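Local coordinates for PTS-dependent dihydroxyacetone kinase, ADP-binding subunit DhaL (Lactococcus lactis subsp. lactis, PDB 3CR3), which binds ADP with magnesium, takes up a phosphoryl group from DhaM to form ATP, and passes it to dihydroxyacetone bound to DhaK, at residues A[15-18]-A[19-23]; A[27-31]-A[32-36]; A[172-175]-A[176-179]. All blocks are in the same frame, centred on the assembly; numbering follows the deposited sequence.

Contact 1: residues A[15-18]-A[19-23]; sequences NEKI and QENKA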
ATOM      1  N   ASN A  15      26.823  21.140  14.320  1.00 17.93           N
ATOM      2  CA  ASN A  15      25.843  21.942  13.579  1.00 18.33           C
ATOM      3  C   ASN A  15      26.480  22.710  12.418  1.00 19.20           C
ATOM      4  O   ASN A  15      25.900  22.771  11.337  1.00 19.64           O
ATOM      5  CB  ASN A  15      25.111  22.910  14.510  1.00 18.27           C
ATOM      6  CG  ASN A  15      24.060  23.747  13.788  1.00 17.04           C
ATOM      7  OD1 ASN A  15      23.223  23.228  13.054  1.00 16.09           O
ATOM      8  ND2 ASN A  15      24.099  25.056  14.012  1.00 15.55           N
ATOM      9  N   GLU A  16      27.668  23.278  12.645  1.00 19.64           N
ATOM     10  CA  GLU A  16      28.405  24.013  11.610  1.00 21.25           C
ATOM     11  C   GLU A  16      28.805  23.127  10.426  1.00 20.78           C
ATOM     12  O   GLU A  16      28.628  23.512   9.285  1.00 20.87           O
ATOM     13  CB  GLU A  16      29.649  24.702  12.192  1.00 20.78           C
ATOM     14  CG  GLU A  16      29.374  25.975  12.977  1.00 22.57           C
ATOM     15  CD  GLU A  16      30.571  26.433  13.803  1.00 23.81           C
ATOM     16  OE1 GLU A  16      31.736  26.149  13.410  1.00 27.99           O
ATOM     17  OE2 GLU A  16      30.352  27.086  14.854  1.00 27.00           O
ATOM     18  N   LYS A  17      29.356  21.947  10.708  1.00 20.79           N
ATOM     19  CA  LYS A  17      29.677  20.976   9.655  1.00 20.62           C
ATOM     20  C   LYS A  17      28.432  20.556   8.885  1.00 19.64           C
ATOM     21  O   LYS A  17      28.486  20.350   7.672  1.00 19.42           O
ATOM     22  CB  LYS A  17      30.322  19.736  10.262  1.00 20.99           C
ATOM     23  CG  LYS A  17      31.739  19.936  10.749  1.00 23.83           C
ATOM     24  CD  LYS A  17      32.717  19.956   9.591  1.00 27.39           C
ATOM     25  CE  LYS A  17      34.144  19.916  10.071  1.00 28.99           C
ATOM     26  NZ  LYS A  17      35.081  19.672   8.924  1.00 32.40           N
ATOM     27  N   ILE A  18      27.322  20.417   9.605  1.00 18.82           N
ATOM     28  CA  ILE A  18      26.043  20.002   9.029  1.00 18.41           C
ATOM     29  C   ILE A  18      25.488  21.072   8.082  1.00 18.74           C
ATOM     30  O   ILE A  18      25.121  20.766   6.947  1.00 18.30           O
ATOM     31  CB  ILE A  18      24.999  19.653  10.130  1.00 17.94           C
ATOM     32  CG1 ILE A  18      25.329  18.305  10.800  1.00 17.85           C
ATOM     33  CG2 ILE A  18      23.588  19.663   9.570  1.00 16.52           C
ATOM     34  CD1 ILE A  18      25.331  17.107   9.865  1.00 14.56           C
ATOM     35  N   GLN A  19      25.433  22.317   8.554  1.00 19.05           N
ATOM     36  CA  GLN A  19      24.982  23.453   7.725  1.00 19.26           C
ATOM     37  C   GLN A  19      25.881  23.671   6.513  1.00 19.77           C
ATOM     38  O   GLN A  19      25.388  23.917   5.417  1.00 19.89           O
ATOM     39  CB  GLN A  19      24.927  24.746   8.553  1.00 19.41           C
ATOM     40  CG  GLN A  19      24.053  24.668   9.803  1.00 18.61           C
ATOM     41  CD  GLN A  19      22.611  24.326   9.508  1.00 17.36           C
ATOM     42  OE1 GLN A  19      22.112  24.588   8.421  1.00 17.86           O
ATOM     43  NE2 GLN A  19      21.930  23.749  10.488  1.00 19.18           N
ATOM     44  N   GLU A  20      27.195  23.577   6.716  1.00 20.15           N
ATOM     45  CA  GLU A  20      28.160  23.747   5.632  1.00 21.17           C
ATOM     46  C   GLU A  20      27.981  22.707   4.530  1.00 20.44           C
ATOM     47  O   GLU A  20      28.003  23.040   3.342  1.00 20.34           O
ATOM     48  CB  GLU A  20      29.599  23.706   6.165  1.00 21.36           C
ATOM     49  CG  GLU A  20      30.038  24.982   6.928  1.00 23.64           C
ATOM     50  CD  GLU A  20      31.469  24.908   7.467  1.00 24.33           C
ATOM     51  OE1 GLU A  20      32.074  23.806   7.451  1.00 29.46           O
ATOM     52  OE2 GLU A  20      31.987  25.957   7.914  1.00 28.22           O
ATOM     53  N   ASN A  21      27.799  21.452   4.936  1.00 19.62           N
ATOM     54  CA  ASN A  21      27.741  20.333   4.006  1.00 18.80           C
ATOM     55  C   ASN A  21      26.357  19.778   3.712  1.00 18.25           C
ATOM     56  O   ASN A  21      26.250  18.636   3.257  1.00 17.73           O
ATOM     57  CB  ASN A  21      28.633  19.202   4.524  1.00 18.68           C
ATOM     58  CG  ASN A  21      30.059  19.621   4.671  1.00 18.36           C
ATOM     59  OD1 ASN A  21      30.754  19.805   3.681  1.00 18.81           O
ATOM     60  ND2 ASN A  21      30.521  19.775   5.916  1.00 17.60           N
ATOM     61  N   LYS A  22      25.308  20.571   3.939  1.00 17.98           N
ATOM     62  CA  LYS A  22      23.929  20.076   3.783  1.00 18.20           C
ATOM     63  C   LYS A  22      23.531  19.655   2.371  1.00 17.66           C
ATOM     64  O   LYS A  22      22.888  18.617   2.195  1.00 17.59           O
ATOM     65  CB  LYS A  22      22.887  21.022   4.406  1.00 18.01           C
ATOM     66  CG  LYS A  22      22.717  22.387   3.744  1.00 19.03           C
ATOM     67  CD  LYS A  22      21.671  23.203   4.501  1.00 19.62           C
ATOM     68  CE  LYS A  22      21.278  24.472   3.750  1.00 23.92           C
ATOM     69  NZ  LYS A  22      20.415  25.357   4.608  1.00 25.96           N
ATOM     70  N   ALA A  23      23.906  20.444   1.367  1.00 17.30           N
ATOM     71  CA  ALA A  23      23.658  20.069  -0.028  1.00 16.81           C
ATOM     72  C   ALA A  23      24.361  18.747  -0.332  1.00 16.31           C
ATOM     73  O   ALA A  23      23.790  17.889  -0.980  1.00 16.69           O
ATOM     74  CB  ALA A  23      24.134  21.168  -0.987  1.00 16.17           C
TER
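Asn15 and Gln19 pair their side-chain amides one turn apart on the last turns of helix 4-20, where the helix ends at Asn21 and the chain runs on into helix 22-28. NE2 of Gln19 donates to OD1 of Asn15 over 2.9 Å in an almost straight bond (N-H...O 178°). The two amides are not coplanar: their planes stand 70° apart, and while OD1 lies in the amide plane of Gln19, NE2 approaches tilted from the carbonyl plane of Asn15. CG of Gln19, anti to the carbonyl carbon, lies 3.1 Å from Asn15 O, and the bend at chi2 (-59°) turns the amide back toward Asn15. Beneath this pair the backbone keeps its helical bond from Gln19 N to Asn15 O. A second partner, Ala42 O of helix 37-54, takes another bond from NE2, while Asn15 packs on Met45 and Met49, so the amide pair faces that helix. Glu20 keeps the same spacing to Glu16, its N bonding to Glu16 O at 2.9 Å, and its side chain, extended beyond CG, ends in an exposed carboxylate. Round the helix, Lys17 runs along helix 175-191 to a salt bridge with Glu185, and the buried Ile18 packs on Tyr182 of that helix. At the end of helix 4-20, Asn21 leaves helical geometry and folds its amide back over the final turn. Lys17 O is thereby gripped twice, by Asn21 N at 3.0 Å and by Asn21 ND2 at 2.7 Å, the latter in the carbonyl plane on a lone pair.

Contact 2: residues A[27-31]-A[32-36]; sequences ELDGP and IGDGD. With MG (magnesium ion), chain E; MG (magnesium ion), chain F; ADP (adenosine-5'-diphosphate), chain G.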
ATOM      1  N   GLU A  27      22.774  15.214  -1.495  1.00 17.80           N
ATOM      2  CA  GLU A  27      23.297  14.691  -2.757  1.00 17.99           C
ATOM      3  C   GLU A  27      23.634  13.211  -2.614  1.00 17.13           C
ATOM      4  O   GLU A  27      23.259  12.409  -3.446  1.00 16.18           O
ATOM      5  CB  GLU A  27      24.540  15.468  -3.175  1.00 18.23           C
ATOM      6  CG  GLU A  27      25.080  15.089  -4.513  1.00 20.63           C
ATOM      7  CD  GLU A  27      26.361  15.810  -4.808  1.00 22.69           C
ATOM      8  OE1 GLU A  27      26.310  17.045  -5.032  1.00 24.32           O
ATOM      9  OE2 GLU A  27      27.418  15.148  -4.810  1.00 22.99           O
ATOM     10  N   LEU A  28      24.326  12.871  -1.537  1.00 16.70           N
ATOM     11  CA  LEU A  28      24.558  11.491  -1.182  1.00 16.60           C
ATOM     12  C   LEU A  28      23.264  10.686  -1.025  1.00 16.59           C
ATOM     13  O   LEU A  28      23.250   9.506  -1.325  1.00 16.74           O
ATOM     14  CB  LEU A  28      25.406  11.408   0.090  1.00 16.31           C
ATOM     15  CG  LEU A  28      26.856  11.918   0.026  1.00 15.10           C
ATOM     16  CD1 LEU A  28      27.521  11.612   1.336  1.00 13.51           C
ATOM     17  CD2 LEU A  28      27.657  11.292  -1.120  1.00 13.22           C
ATOM     18  N   ASP A  29      22.188  11.341  -0.578  1.00 17.02           N
ATOM     19  CA  ASP A  29      20.885  10.709  -0.344  1.00 16.86           C
ATOM     20  C   ASP A  29      20.019  10.649  -1.611  1.00 17.11           C
ATOM     21  O   ASP A  29      18.846  10.274  -1.561  1.00 16.82           O
ATOM     22  CB  ASP A  29      20.148  11.464   0.764  1.00 16.45           C
ATOM     23  CG  ASP A  29      19.106  10.619   1.472  1.00 16.15           C
ATOM     24  OD1 ASP A  29      19.270   9.380   1.640  1.00 14.13           O
ATOM     25  OD2 ASP A  29      18.098  11.212   1.878  1.00 14.25           O
ATOM     26  N   GLY A  30      20.600  11.040  -2.739  1.00 17.26           N
ATOM     27  CA  GLY A  30      19.905  11.028  -4.025  1.00 17.14           C
ATOM     28  C   GLY A  30      19.885   9.663  -4.701  1.00 16.85           C
ATOM     29  O   GLY A  30      18.824   9.108  -4.909  1.00 17.05           O
ATOM     30  N   PRO A  31      21.064   9.115  -5.058  1.00 17.34           N
ATOM     31  CA  PRO A  31      21.094   7.823  -5.753  1.00 16.69           C
ATOM     32  C   PRO A  31      20.530   6.690  -4.898  1.00 16.31           C
ATOM     33  O   PRO A  31      19.953   5.736  -5.421  1.00 16.11           O
ATOM     34  CB  PRO A  31      22.594   7.613  -6.027  1.00 16.83           C
ATOM     35  CG  PRO A  31      23.193   8.989  -5.957  1.00 17.49           C
ATOM     36  CD  PRO A  31      22.420   9.660  -4.877  1.00 16.93           C
ATOM     37  N   ILE A  32      20.691   6.800  -3.587  1.00 15.84           N
ATOM     38  CA  ILE A  32      20.298   5.730  -2.698  1.00 15.45           C
ATOM     39  C   ILE A  32      19.312   6.174  -1.630  1.00 15.78           C
ATOM     40  O   ILE A  32      19.300   5.629  -0.537  1.00 15.74           O
ATOM     41  CB  ILE A  32      21.543   5.019  -2.075  1.00 15.99           C
ATOM     42  CG1 ILE A  32      22.438   6.028  -1.321  1.00 14.80           C
ATOM     43  CG2 ILE A  32      22.304   4.258  -3.173  1.00 15.67           C
ATOM     44  CD1 ILE A  32      23.587   5.423  -0.541  1.00 14.64           C
ATOM     45  N   GLY A  33      18.480   7.163  -1.948  1.00 15.79           N
ATOM     46  CA  GLY A  33      17.433   7.579  -1.026  1.00 15.62           C
ATOM     47  C   GLY A  33      16.529   8.615  -1.641  1.00 16.15           C
ATOM     48  O   GLY A  33      16.323   8.627  -2.855  1.00 16.77           O
ATOM     49  N   ASP A  34      15.961   9.477  -0.805  1.00 16.36           N
ATOM     50  CA  ASP A  34      15.022  10.485  -1.285  1.00 15.84           C
ATOM     51  C   ASP A  34      15.569  11.911  -1.324  1.00 15.84           C
ATOM     52  O   ASP A  34      14.795  12.868  -1.441  1.00 16.10           O
ATOM     53  CB  ASP A  34      13.725  10.442  -0.480  1.00 16.34           C
ATOM     54  CG  ASP A  34      13.948  10.614   1.025  1.00 16.11           C
ATOM     55  OD1 ASP A  34      15.094  10.747   1.505  1.00 15.53           O
ATOM     56  OD2 ASP A  34      12.950  10.580   1.740  1.00 16.98           O
ATOM     57  N   GLY A  35      16.887  12.051  -1.245  1.00 15.55           N
ATOM     58  CA  GLY A  35      17.554  13.340  -1.429  1.00 16.04           C
ATOM     59  C   GLY A  35      17.264  14.412  -0.383  1.00 16.12           C
ATOM     60  O   GLY A  35      17.183  15.602  -0.720  1.00 16.40           O
ATOM     61  N   ASP A  36      17.127  13.990   0.877  1.00 16.05           N
ATOM     62  CA  ASP A  36      16.742  14.889   1.971  1.00 15.58           C
ATOM     63  C   ASP A  36      17.621  14.811   3.236  1.00 15.65           C
ATOM     64  O   ASP A  36      17.373  15.557   4.183  1.00 15.67           O
ATOM     65  CB  ASP A  36      15.279  14.631   2.367  1.00 15.93           C
ATOM     66  CG  ASP A  36      15.101  13.351   3.164  1.00 14.78           C
ATOM     67  OD1 ASP A  36      16.066  12.574   3.325  1.00 13.33           O
ATOM     68  OD2 ASP A  36      13.982  13.084   3.633  1.00 17.46           O
TER
HETATM   69 MG    MG E1212      16.448  10.742   3.095  1.00 19.24          MG
HETATM   70 MG    MG F1213      12.885  11.000   4.144  1.00 29.16          MG
HETATM   71  PB  ADP G1211      15.282   8.687   5.274  1.00 15.60           P
HETATM   72  O1B ADP G1211      15.020   9.766   4.273  1.00 15.51           O
HETATM   73  O2B ADP G1211      14.072   8.309   6.057  1.00 13.87           O
HETATM   74  O3B ADP G1211      16.030   7.485   4.696  1.00 14.19           O
HETATM   75  PA  ADP G1211      17.589  10.258   6.075  1.00 14.17           P
HETATM   76  O1A ADP G1211      17.796  10.471   4.614  1.00 13.91           O
HETATM   77  O2A ADP G1211      17.525  11.500   6.933  1.00 16.69           O
HETATM   78  O3A ADP G1211      16.281   9.344   6.369  1.00 14.44           O
HETATM   79  O5' ADP G1211      18.755   9.302   6.654  1.00 15.92           O
HETATM   80  C5' ADP G1211      19.265   8.219   5.869  1.00 15.07           C
HETATM   81  C4' ADP G1211      20.320   7.518   6.698  1.00 14.79           C
HETATM   82  O4' ADP G1211      19.748   6.858   7.835  1.00 16.42           O
HETATM   83  C3' ADP G1211      21.049   6.429   5.931  1.00 14.89           C
HETATM   84  O3' ADP G1211      22.134   7.013   5.211  1.00 14.91           O
HETATM   85  C2' ADP G1211      21.509   5.466   7.024  1.00 14.36           C
HETATM   86  O2' ADP G1211      22.821   5.757   7.509  1.00 10.96           O
HETATM   87  C1' ADP G1211      20.553   5.736   8.179  1.00 17.13           C
HETATM   88  N9  ADP G1211      19.654   4.582   8.361  1.00 18.66           N
HETATM   89  C8  ADP G1211      18.536   4.362   7.636  1.00 18.23           C
HETATM   90  N7  ADP G1211      17.933   3.234   8.040  1.00 17.35           N
HETATM   91  C5  ADP G1211      18.683   2.716   9.031  1.00 17.86           C
HETATM   92  C6  ADP G1211      18.612   1.521   9.891  1.00 16.54           C
HETATM   93  N6  ADP G1211      17.573   0.674   9.751  1.00 17.11           N
HETATM   94  N1  ADP G1211      19.587   1.337  10.808  1.00 17.92           N
HETATM   95  C2  ADP G1211      20.610   2.200  10.960  1.00 17.00           C
HETATM   96  N3  ADP G1211      20.738   3.296  10.210  1.00 16.87           N
HETATM   97  C4  ADP G1211      19.825   3.597   9.243  1.00 17.73           C
HETATM   98  O   HOH W   1      20.159   6.788   1.755  1.00 16.28           O
HETATM   99  O   HOH W   2      16.896   8.536   2.404  1.00 18.12           O
HETATM  100  O   HOH W   3      11.944   9.161   5.280  1.00 21.47           O
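The magnesium site of the nucleotide pocket is built on the loop between helix 22-28 and helix 37-54, where Asp29, Asp34 and Asp36 converge on the diphosphate of ADP. Asp29 OD2 (2.1 Å), Asp34 OD1 and Asp36 OD1 (1.9 Å) bind one magnesium ion, which ADP O1A and O1B and a water complete to six ligands. The second magnesium takes the other oxygens, Asp34 OD2 and Asp36 OD2, both at 2.4 Å, together with ADP O1B and a further water. Asp34 and Asp36 thus bridge the metals, one oxygen to each, whereas Asp29 serves a single ion. Asp29 OD2 and Asp36 OD1 come within 2.8 Å, a closeness that the shared cation probably makes tolerable; their carboxylate planes differ by 22°. In Asp34 and Asp36, CG sits between the backbone N and the carbonyl carbon (chi1 56° and 75°), turning each carboxylate to the ions. Asp36 N donates to the anti side of Asp29 OD2 at 3.1 Å, holding the first aspartate against the last. Asp29 OD1 is not a metal ligand; it accepts from two waters, one coordinated to the first ion and bonded to ADP O3B, the other joined to Ile32 O. A side chain on Gly33 would run into Asp29 OD1, and Gly35 has positive phi. Leu28, Asp29 and Ile32 all pack on Pro175 at the start of helix 175-191, Asp34 touches Arg161, and Asp36 immediately precedes helix 37-54.

Contact 3: residues A[172-175]-A[176-179]; sequences HIDP and GTQS. With ADP (adenosine-5'-diphosphate), chain G.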
ATOM      1  N   HIS A 172      27.944   4.120  -4.066  1.00 10.57           N
ATOM      2  CA  HIS A 172      27.416   5.351  -3.498  1.00 10.52           C
ATOM      3  C   HIS A 172      27.685   5.443  -2.005  1.00 10.75           C
ATOM      4  O   HIS A 172      27.360   4.523  -1.244  1.00 10.56           O
ATOM      5  CB  HIS A 172      25.916   5.491  -3.811  1.00 10.24           C
ATOM      6  CG  HIS A 172      25.619   5.484  -5.275  1.00  9.40           C
ATOM      7  ND1 HIS A 172      25.947   6.541  -6.100  1.00  9.47           N
ATOM      8  CD2 HIS A 172      25.102   4.525  -6.077  1.00  7.93           C
ATOM      9  CE1 HIS A 172      25.623   6.239  -7.344  1.00  9.12           C
ATOM     10  NE2 HIS A 172      25.103   5.024  -7.357  1.00  9.05           N
ATOM     11  N   ILE A 173      28.304   6.552  -1.591  1.00 10.61           N
ATOM     12  CA  ILE A 173      28.596   6.787  -0.172  1.00 10.23           C
ATOM     13  C   ILE A 173      27.286   6.986   0.619  1.00 10.14           C
ATOM     14  O   ILE A 173      26.402   7.700   0.171  1.00 10.07           O
ATOM     15  CB  ILE A 173      29.572   7.993  -0.002  1.00 10.57           C
ATOM     16  CG1 ILE A 173      30.916   7.666  -0.664  1.00  9.84           C
ATOM     17  CG2 ILE A 173      29.692   8.402   1.487  1.00  9.00           C
ATOM     18  CD1 ILE A 173      31.878   8.850  -0.846  1.00 10.88           C
ATOM     19  N   ASP A 174      27.163   6.321   1.768  1.00  9.40           N
ATOM     20  CA  ASP A 174      25.974   6.424   2.621  1.00  9.51           C
ATOM     21  C   ASP A 174      25.882   7.791   3.322  1.00  9.39           C
ATOM     22  O   ASP A 174      26.817   8.192   3.995  1.00  9.52           O
ATOM     23  CB  ASP A 174      26.013   5.337   3.691  1.00  8.84           C
ATOM     24  CG  ASP A 174      24.785   5.350   4.573  1.00  9.27           C
ATOM     25  OD1 ASP A 174      23.654   5.258   4.034  1.00  8.15           O
ATOM     26  OD2 ASP A 174      24.956   5.461   5.800  1.00  7.77           O
ATOM     27  N   PRO A 175      24.766   8.514   3.148  1.00  9.61           N
ATOM     28  CA  PRO A 175      24.658   9.841   3.776  1.00  9.47           C
ATOM     29  C   PRO A 175      24.714   9.872   5.328  1.00  9.16           C
ATOM     30  O   PRO A 175      25.379  10.734   5.874  1.00  9.71           O
ATOM     31  CB  PRO A 175      23.316  10.394   3.253  1.00  9.61           C
ATOM     32  CG  PRO A 175      22.588   9.259   2.669  1.00 10.35           C
ATOM     33  CD  PRO A 175      23.603   8.193   2.295  1.00  9.98           C
ATOM     34  N   GLY A 176      24.027   8.961   6.010  1.00  8.81           N
ATOM     35  CA  GLY A 176      24.098   8.860   7.458  1.00  8.76           C
ATOM     36  C   GLY A 176      25.508   8.587   7.966  1.00  9.22           C
ATOM     37  O   GLY A 176      25.893   9.088   9.024  1.00  9.00           O
ATOM     38  N   THR A 177      26.263   7.755   7.235  1.00  9.65           N
ATOM     39  CA  THR A 177      27.659   7.476   7.565  1.00  9.24           C
ATOM     40  C   THR A 177      28.471   8.774   7.527  1.00  9.15           C
ATOM     41  O   THR A 177      29.276   9.029   8.420  1.00  9.06           O
ATOM     42  CB  THR A 177      28.256   6.397   6.640  1.00  9.87           C
ATOM     43  OG1 THR A 177      27.495   5.187   6.766  1.00  9.54           O
ATOM     44  CG2 THR A 177      29.718   6.088   7.000  1.00  9.21           C
ATOM     45  N   GLN A 178      28.247   9.585   6.495  1.00  8.64           N
ATOM     46  CA  GLN A 178      28.903  10.880   6.369  1.00  9.56           C
ATOM     47  C   GLN A 178      28.496  11.853   7.474  1.00  9.01           C
ATOM     48  O   GLN A 178      29.346  12.537   8.046  1.00  8.90           O
ATOM     49  CB  GLN A 178      28.625  11.526   4.999  1.00  9.70           C
ATOM     50  CG  GLN A 178      29.318  12.869   4.786  1.00 10.00           C
ATOM     51  CD  GLN A 178      30.820  12.786   4.821  1.00 10.61           C
ATOM     52  OE1 GLN A 178      31.449  12.946   5.876  1.00 12.90           O
ATOM     53  NE2 GLN A 178      31.417  12.521   3.673  1.00  6.98           N
ATOM     54  N   SER A 179      27.205  11.943   7.760  1.00  8.68           N
ATOM     55  CA  SER A 179      26.799  12.863   8.814  1.00  8.96           C
ATOM     56  C   SER A 179      27.380  12.365  10.154  1.00  8.15           C
ATOM     57  O   SER A 179      27.841  13.149  10.950  1.00  7.27           O
ATOM     58  CB  SER A 179      25.273  13.059   8.841  1.00  9.15           C
ATOM     59  OG  SER A 179      24.614  11.826   9.118  1.00 10.32           O
TER
HETATM   60  PB  ADP G1211      15.282   8.687   5.274  1.00 15.60           P
HETATM   61  O1B ADP G1211      15.020   9.766   4.273  1.00 15.51           O
HETATM   62  O2B ADP G1211      14.072   8.309   6.057  1.00 13.87           O
HETATM   63  O3B ADP G1211      16.030   7.485   4.696  1.00 14.19           O
HETATM   64  PA  ADP G1211      17.589  10.258   6.075  1.00 14.17           P
HETATM   65  O1A ADP G1211      17.796  10.471   4.614  1.00 13.91           O
HETATM   66  O2A ADP G1211      17.525  11.500   6.933  1.00 16.69           O
HETATM   67  O3A ADP G1211      16.281   9.344   6.369  1.00 14.44           O
HETATM   68  O5' ADP G1211      18.755   9.302   6.654  1.00 15.92           O
HETATM   69  C5' ADP G1211      19.265   8.219   5.869  1.00 15.07           C
HETATM   70  C4' ADP G1211      20.320   7.518   6.698  1.00 14.79           C
HETATM   71  O4' ADP G1211      19.748   6.858   7.835  1.00 16.42           O
HETATM   72  C3' ADP G1211      21.049   6.429   5.931  1.00 14.89           C
HETATM   73  O3' ADP G1211      22.134   7.013   5.211  1.00 14.91           O
HETATM   74  C2' ADP G1211      21.509   5.466   7.024  1.00 14.36           C
HETATM   75  O2' ADP G1211      22.821   5.757   7.509  1.00 10.96           O
HETATM   76  C1' ADP G1211      20.553   5.736   8.179  1.00 17.13           C
HETATM   77  N9  ADP G1211      19.654   4.582   8.361  1.00 18.66           N
HETATM   78  C8  ADP G1211      18.536   4.362   7.636  1.00 18.23           C
HETATM   79  N7  ADP G1211      17.933   3.234   8.040  1.00 17.35           N
HETATM   80  C5  ADP G1211      18.683   2.716   9.031  1.00 17.86           C
HETATM   81  C6  ADP G1211      18.612   1.521   9.891  1.00 16.54           C
HETATM   82  N6  ADP G1211      17.573   0.674   9.751  1.00 17.11           N
HETATM   83  N1  ADP G1211      19.587   1.337  10.808  1.00 17.92           N
HETATM   84  C2  ADP G1211      20.610   2.200  10.960  1.00 17.00           C
HETATM   85  N3  ADP G1211      20.738   3.296  10.210  1.00 16.87           N
HETATM   86  C4  ADP G1211      19.825   3.597   9.243  1.00 17.73           C
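Asp174 and Thr177 meet at the start of helix 175-191, beside the ribose of ADP. The carboxylate takes both sugar hydroxyls: ADP O3' donates to Asp174 OD1 at 2.6 Å and ADP O2' to Asp174 OD2 at 2.8 Å. Gly176 N adds a third bond, donating to O3' at 2.8 Å, and a side chain on this glycine would clash with O2'. Asp174 is also the N-cap. Its CG lies opposite the backbone N (chi1 -178°), which swings OD2 over the first turn, where Thr177 N reaches it from above the carboxylate plane at 3.0 Å and Thr177 OG1 meets its anti lone pair at 2.7 Å. Farther out, Gln178 N bonds Asp174 O, Ser152 OG bonds Asp174 N, and Ser179 OG joins Tyr83 and His37. Replacing Asp174 with an alanine would probably leave both ribose hydroxyls without their acceptor and Thr177 N without its cap. With three donors on OD2 and one on OD1, the buried carboxylate is likely to remain negatively charged, and that charge, at the positive end of the helix dipole, would favour both helix capping and ribose binding.

Contact 1 lies at the surface, contact 2 is partly buried and contact 3 wholly so. Contacts 1 and 2 share helix 22-28, one at its start and the other at its end; contacts 2 and 3 both bind ADP, at the diphosphate and the ribose. Carboxylates are exposed and form no bond across contact 1, ligate metals in 27-36, and accept hydroxyls and cap a helix in 172-179. The polar side-chain bonds of contact 1, by contrast, come from neutral amides. Packing joins the contacts: Pro31 CB lies 3.5 Å from His172 ND1, and Ile18 CD1 lies 4.2 Å from Ser179 CB.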